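Local coordinates for choline/ethanolamine kinase family protein (Mesorhizobium loti, PDB 3DXQ) that probably phosphorylates ethanolamine or choline, with a protein-kinase-like fold of two lobes, at residues 155-169 with 286-300. Residues are numbered along the deposited sequence; the frame is centred on the assembly and turned at random.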
# COMPACT_ATOMS: atom_id res chain seq x y z
N VAL A 155 -1.65 -12.42 19.84
CA VAL A 155 -1.12 -11.56 18.81
C VAL A 155 -1.32 -10.07 19.19
O VAL A 155 -0.41 -9.24 18.98
CB VAL A 155 -1.74 -11.88 17.44
CG1 VAL A 155 -1.47 -10.76 16.45
CG2 VAL A 155 -1.22 -13.21 16.91
N VAL A 156 -2.48 -9.73 19.75
CA VAL A 156 -2.74 -8.34 20.16
C VAL A 156 -1.83 -7.95 21.34
O VAL A 156 -1.24 -6.86 21.37
CB VAL A 156 -4.24 -8.10 20.51
CG1 VAL A 156 -4.45 -6.71 21.09
CG2 VAL A 156 -5.09 -8.29 19.27
N ARG A 157 -1.71 -8.86 22.31
CA ARG A 157 -0.87 -8.63 23.47
C ARG A 157 0.58 -8.48 23.01
O ARG A 157 1.25 -7.49 23.32
CB ARG A 157 -1.01 -9.77 24.48
CG ARG A 157 -0.19 -9.60 25.76
CD ARG A 157 -0.34 -10.79 26.69
NE ARG A 157 -0.25 -12.06 25.95
CZ ARG A 157 0.87 -12.62 25.50
NH1 ARG A 157 2.06 -12.05 25.70
NH2 ARG A 157 0.81 -13.77 24.84
N GLU A 158 1.05 -9.45 22.23
CA GLU A 158 2.42 -9.41 21.72
C GLU A 158 2.68 -8.14 20.90
O GLU A 158 3.80 -7.62 20.92
CB GLU A 158 2.77 -10.64 20.87
CG GLU A 158 2.70 -12.01 21.58
CD GLU A 158 3.71 -12.19 22.74
OE1 GLU A 158 4.44 -11.22 23.05
OE2 GLU A 158 3.75 -13.31 23.34
N ALA A 159 1.66 -7.64 20.19
CA ALA A 159 1.79 -6.40 19.40
C ALA A 159 2.11 -5.20 20.29
O ALA A 159 2.72 -4.23 19.83
CB ALA A 159 0.54 -6.13 18.57
N GLY A 160 1.70 -5.27 21.55
CA GLY A 160 2.06 -4.26 22.53
C GLY A 160 3.56 -4.19 22.66
O GLY A 160 4.12 -3.10 22.73
N GLY A 161 4.21 -5.34 22.68
CA GLY A 161 5.66 -5.41 22.80
C GLY A 161 6.33 -4.83 21.57
O GLY A 161 7.37 -4.17 21.67
N VAL A 162 5.72 -5.08 20.41
CA VAL A 162 6.20 -4.57 19.13
C VAL A 162 6.09 -3.04 19.13
O VAL A 162 7.02 -2.32 18.75
CB VAL A 162 5.37 -5.16 17.96
CG1 VAL A 162 5.79 -4.58 16.63
CG2 VAL A 162 5.44 -6.69 17.94
N ARG A 163 4.94 -2.54 19.57
CA ARG A 163 4.70 -1.11 19.66
C ARG A 163 5.76 -0.47 20.53
O ARG A 163 6.34 0.56 20.20
CB ARG A 163 3.34 -0.88 20.31
CG ARG A 163 2.92 0.57 20.39
CD ARG A 163 1.51 0.62 20.88
NE ARG A 163 0.99 1.98 20.90
CZ ARG A 163 -0.30 2.29 21.03
NH1 ARG A 163 -1.22 1.34 21.12
NH2 ARG A 163 -0.67 3.56 21.03
N SER A 164 6.00 -1.11 21.66
CA SER A 164 6.95 -0.61 22.61
C SER A 164 8.37 -0.57 22.04
O SER A 164 9.11 0.38 22.29
CB SER A 164 6.92 -1.45 23.86
OG SER A 164 7.74 -0.82 24.80
N ALA A 165 8.72 -1.60 21.28
CA ALA A 165 10.03 -1.68 20.64
C ALA A 165 10.19 -0.53 19.62
O ALA A 165 11.26 0.06 19.50
CB ALA A 165 10.21 -3.04 19.98
N LEU A 166 9.11 -0.21 18.92
CA LEU A 166 9.12 0.87 17.95
C LEU A 166 9.17 2.25 18.62
O LEU A 166 9.66 3.22 18.01
CB LEU A 166 7.90 0.78 17.04
CG LEU A 166 7.78 -0.40 16.07
CD1 LEU A 166 6.36 -0.45 15.53
CD2 LEU A 166 8.79 -0.35 14.91
N ALA A 167 8.66 2.33 19.85
CA ALA A 167 8.64 3.58 20.59
C ALA A 167 9.93 3.76 21.39
O ALA A 167 10.23 4.87 21.83
CB ALA A 167 7.44 3.63 21.51
N ALA A 168 10.70 2.69 21.54
CA ALA A 168 11.99 2.75 22.24
C ALA A 168 13.00 3.72 21.63
O ALA A 168 13.93 4.10 22.31
CB ALA A 168 12.61 1.34 22.36
N HIS A 169 12.83 4.10 20.36
CA HIS A 169 13.79 5.02 19.71
C HIS A 169 13.10 5.91 18.67
O HIS A 169 12.14 5.50 18.04
CB HIS A 169 14.90 4.23 19.00
CG HIS A 169 15.75 3.40 19.92
ND1 HIS A 169 16.84 3.91 20.59
CD2 HIS A 169 15.67 2.10 20.27
CE1 HIS A 169 17.38 2.97 21.34
NE2 HIS A 169 16.70 1.85 21.15
N MSE A 286 5.22 -14.01 13.76
CA MSE A 286 5.50 -13.59 15.14
C MSE A 286 6.00 -14.74 16.01
O MSE A 286 6.71 -14.53 16.98
CB MSE A 286 4.27 -12.91 15.76
CG MSE A 286 3.91 -11.60 15.07
SE MSE A 286 2.46 -10.66 15.92
CE MSE A 286 3.41 -9.70 17.37
N GLU A 287 5.68 -15.97 15.63
CA GLU A 287 6.08 -17.11 16.42
C GLU A 287 7.46 -17.67 16.08
O GLU A 287 7.99 -18.49 16.83
CB GLU A 287 5.04 -18.20 16.30
CG GLU A 287 3.80 -17.89 17.08
CD GLU A 287 2.72 -18.92 16.87
OE1 GLU A 287 2.87 -19.78 15.97
OE2 GLU A 287 1.71 -18.87 17.60
N THR A 288 8.04 -17.25 14.97
CA THR A 288 9.36 -17.73 14.60
C THR A 288 10.37 -17.18 15.62
O THR A 288 10.21 -16.06 16.13
CB THR A 288 9.74 -17.30 13.17
OG1 THR A 288 9.67 -15.87 13.05
CG2 THR A 288 8.80 -17.91 12.17
N PRO A 289 11.40 -17.97 15.96
CA PRO A 289 12.39 -17.43 16.90
C PRO A 289 13.17 -16.27 16.29
O PRO A 289 13.72 -15.46 17.02
CB PRO A 289 13.30 -18.63 17.19
CG PRO A 289 13.09 -19.58 16.06
CD PRO A 289 11.71 -19.35 15.53
N GLU A 290 13.20 -16.19 14.97
CA GLU A 290 13.82 -15.07 14.27
C GLU A 290 13.17 -13.75 14.69
O GLU A 290 13.84 -12.75 14.89
CB GLU A 290 13.68 -15.22 12.75
CG GLU A 290 14.63 -16.21 12.09
CD GLU A 290 14.22 -17.66 12.23
OE1 GLU A 290 13.34 -18.00 13.07
OE2 GLU A 290 14.81 -18.48 11.50
N PHE A 291 11.85 -13.76 14.83
CA PHE A 291 11.08 -12.55 15.10
C PHE A 291 11.48 -11.86 16.39
O PHE A 291 11.60 -10.64 16.41
CB PHE A 291 9.58 -12.87 15.11
CG PHE A 291 8.70 -11.67 15.17
CD1 PHE A 291 8.51 -10.87 14.04
CD2 PHE A 291 8.03 -11.33 16.34
CE1 PHE A 291 7.71 -9.74 14.07
CE2 PHE A 291 7.22 -10.20 16.38
CZ PHE A 291 7.06 -9.40 15.24
N SER A 292 11.69 -12.63 17.46
CA SER A 292 12.11 -12.04 18.73
C SER A 292 13.49 -11.41 18.58
O SER A 292 13.76 -10.38 19.20
CB SER A 292 12.10 -13.07 19.85
OG SER A 292 12.96 -14.14 19.54
N ARG A 293 14.35 -12.00 17.76
CA ARG A 293 15.66 -11.39 17.45
C ARG A 293 15.52 -10.07 16.72
O ARG A 293 16.22 -9.10 17.02
CB ARG A 293 16.54 -12.33 16.61
CG ARG A 293 17.72 -12.93 17.34
CD ARG A 293 18.38 -13.99 16.48
NE ARG A 293 17.75 -15.31 16.65
CZ ARG A 293 17.54 -16.20 15.67
NH1 ARG A 293 17.85 -15.92 14.41
NH2 ARG A 293 16.98 -17.37 15.96
N HIS A 294 14.62 -10.04 15.74
CA HIS A 294 14.35 -8.81 14.99
C HIS A 294 13.77 -7.73 15.90
O HIS A 294 14.08 -6.54 15.74
CB HIS A 294 13.39 -9.09 13.83
CG HIS A 294 14.05 -9.74 12.66
ND1 HIS A 294 13.56 -10.89 12.08
CD2 HIS A 294 15.16 -9.40 11.96
CE1 HIS A 294 14.35 -11.24 11.08
NE2 HIS A 294 15.32 -10.36 10.99
N LEU A 295 12.94 -8.16 16.84
CA LEU A 295 12.30 -7.27 17.79
C LEU A 295 13.37 -6.69 18.70
O LEU A 295 13.49 -5.47 18.86
CB LEU A 295 11.26 -8.04 18.58
CG LEU A 295 10.19 -7.26 19.33
CD1 LEU A 295 9.35 -6.51 18.30
CD2 LEU A 295 9.32 -8.19 20.20
N ALA A 296 14.19 -7.58 19.26
CA ALA A 296 15.29 -7.21 20.15
C ALA A 296 16.27 -6.25 19.47
O ALA A 296 16.80 -5.36 20.12
CB ALA A 296 16.00 -8.44 20.63
N ALA A 297 16.49 -6.44 18.17
CA ALA A 297 17.36 -5.54 17.37
C ALA A 297 16.72 -4.15 17.19
O ALA A 297 17.43 -3.14 17.19
CB ALA A 297 17.63 -6.16 16.03
N VAL A 298 15.40 -4.09 17.03
CA VAL A 298 14.73 -2.79 16.96
C VAL A 298 14.77 -2.10 18.30
O VAL A 298 15.00 -0.87 18.34
CB VAL A 298 13.28 -2.88 16.47
CG1 VAL A 298 12.60 -1.53 16.57
CG2 VAL A 298 13.23 -3.34 15.02
N ARG A 299 14.56 -2.86 19.39
CA ARG A 299 14.56 -2.29 20.74
C ARG A 299 15.95 -1.73 21.10
O ARG A 299 16.06 -0.67 21.73
CB ARG A 299 14.10 -3.33 21.79
CG ARG A 299 13.54 -2.68 23.06
CD ARG A 299 13.00 -3.67 24.08
NE ARG A 299 12.06 -4.65 23.53
CZ ARG A 299 10.73 -4.51 23.48
NH1 ARG A 299 10.13 -3.41 23.93
NH2 ARG A 299 9.99 -5.49 22.95
N MSE A 300 16.98 -2.45 20.67
CA MSE A 300 18.37 -2.09 20.95
C MSE A 300 18.88 -0.89 20.15
O MSE A 300 19.81 -0.20 20.57
CB MSE A 300 19.28 -3.29 20.70
CG MSE A 300 19.24 -4.32 21.80
SE MSE A 300 20.42 -3.77 23.24
CE MSE A 300 22.15 -4.14 22.36
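Helix 155-167 and helix 289-300 run the same way at 33°, their axes 8.1 Å apart at closest approach, and the CA atoms of A165 and R299 come within 4.6 Å. At the far end the selenomethionine M286, last turn of helix 271-287, fits as a knob among V155, E158, A159 and V162; a bend at its last torsion (chi3 83°) lays CE 3.7 Å from V162 CG2. V162 CG2 also meets L295 CD1 at 3.9 Å and lies at the edge of the F291 ring, near CZ. V162, F291 and L295 also touch I245 of helix 237-263, so the pair packs against helix 237-263 within the helical C-terminal lobe of this kinase-like fold, at its periphery. Further along, the R299 guanidinium lies with one face over A165 CB, and its NH2 donates to G161 O (3.2 Å) from above the carbonyl plane, opposite the face used by A165 N. Beyond the helix end, H169 NE2 donates to R299 O at 2.7 Å; the oxygen lies in the ring plane, though the bond is bent to 136°. A leucine in place of H169 would probably leave R299 O without this donor and the following loop less firmly tied to the C-terminal helix.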